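Local coordinates for protein lectin (Colocasia esculenta, PDB 5T1X) that probably binds mannose-containing glycans as a GNA-related plant lectin of the beta-prism II fold, at residues L8-S11 against G12-L15. Sequence-based numbering, arbitrary orientation.
Sequences LLFS and GQVL
Leu8 reaches Gln13 through its backbone: a water bridges Leu8 O and Gln13 OE1, tying strand 8-10 to the last residue of the turn. Its hydrophobic side chain packs on Ile91 instead. Leu9 sends its branch the other way. With CG anti to the backbone N, CD1 lies 3.6 Å from Gln13 CB and 3.8 Å from Leu15 CG, the two leucine side chains running antiparallel alongside each other. Leucine suits both positions, since this buried corner also takes in Leu58 and Leu90.

Phe10 opens a type II beta turn closed by Gln13, whose N donates to Phe10 O over 3.0 Å. In this GNA-type beta-prism, the turn carries the chain from the sheet of strand 8-10 to the neighbouring sheet, where 14-16 is an outer strand within this chain. A second bond runs the opposite way: Phe10 N gives its hydrogen to Gln13 OE1 at 2.9 Å, nearly straight (168°), the N-H meeting a lone pair of OE1 within the plane of the amide. Glutamine is long enough for this: CG sits beside the backbone N (chi1 -64°) and the chain runs out extended from there, bringing OE1 to Phe10 N and to the edge of the Phe10 ring, 3.6 Å from CD2. That aromatic ring meets His88 of the partner chain. Gln13 NE2 makes weak hydrogen bonds to Ile2 O and Pro3 O, while a second water links Phe10 O to Gln13 O.

CB of Ser11 leaves the backbone away from residues 12-15, and its small hydroxyl OG is hydrogen-bonded to Asn61 O and Tyr88 N. Next in the turn, Gly12 has a positive phi (98°), where any CB would collide with Ser11 O.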
# COMPACT_ATOMS: atom_id res chain seq x y z
N LEU B 8 6.89 -0.21 -0.58
CA LEU B 8 5.94 -1.23 -0.12
C LEU B 8 6.60 -2.41 0.55
O LEU B 8 7.71 -2.79 0.18
CB LEU B 8 5.14 -1.79 -1.32
CG LEU B 8 4.54 -0.81 -2.34
CD1 LEU B 8 3.99 -1.58 -3.53
CD2 LEU B 8 3.45 0.05 -1.72
N LEU B 9 5.86 -3.06 1.45
CA LEU B 9 6.25 -4.32 2.08
C LEU B 9 5.00 -5.19 2.17
O LEU B 9 4.10 -4.89 2.95
CB LEU B 9 6.92 -4.12 3.46
CG LEU B 9 7.69 -5.35 3.97
CD1 LEU B 9 9.00 -5.52 3.22
CD2 LEU B 9 7.96 -5.25 5.45
N PHE B 10 4.90 -6.20 1.29
CA PHE B 10 3.75 -7.09 1.29
C PHE B 10 3.95 -8.19 2.32
O PHE B 10 5.10 -8.48 2.70
CB PHE B 10 3.55 -7.71 -0.11
CG PHE B 10 3.15 -6.72 -1.16
CD1 PHE B 10 1.82 -6.33 -1.30
CD2 PHE B 10 4.10 -6.16 -2.01
CE1 PHE B 10 1.44 -5.40 -2.28
CE2 PHE B 10 3.72 -5.23 -2.99
CZ PHE B 10 2.39 -4.85 -3.11
N SER B 11 2.84 -8.80 2.78
CA SER B 11 2.88 -9.95 3.69
C SER B 11 3.89 -10.99 3.18
O SER B 11 3.87 -11.35 1.99
CB SER B 11 1.50 -10.61 3.77
OG SER B 11 0.56 -9.76 4.41
N GLY B 12 4.78 -11.43 4.06
CA GLY B 12 5.77 -12.44 3.70
C GLY B 12 7.13 -11.86 3.35
O GLY B 12 8.13 -12.55 3.50
N GLN B 13 7.20 -10.58 2.91
CA GLN B 13 8.52 -10.01 2.61
C GLN B 13 9.28 -9.73 3.91
O GLN B 13 8.66 -9.52 4.96
CB GLN B 13 8.40 -8.73 1.76
CG GLN B 13 7.81 -8.99 0.38
CD GLN B 13 7.90 -7.78 -0.50
OE1 GLN B 13 7.21 -6.77 -0.29
NE2 GLN B 13 8.70 -7.88 -1.54
N VAL B 14 10.60 -9.79 3.87
CA VAL B 14 11.39 -9.51 5.08
C VAL B 14 12.41 -8.41 4.81
O VAL B 14 12.97 -8.33 3.71
CB VAL B 14 12.08 -10.78 5.67
CG1 VAL B 14 11.09 -11.92 5.90
CG2 VAL B 14 13.26 -11.24 4.83
N LEU B 15 12.64 -7.56 5.83
CA LEU B 15 13.68 -6.53 5.84
C LEU B 15 14.60 -6.80 7.03
O LEU B 15 14.14 -7.14 8.11
CB LEU B 15 13.12 -5.10 5.93
CG LEU B 15 12.28 -4.55 4.76
CD1 LEU B 15 11.83 -3.13 5.07
CD2 LEU B 15 13.04 -4.60 3.44
O HOH W 1 8.09 -4.58 -1.72
O HOH W 2 6.41 -8.35 5.13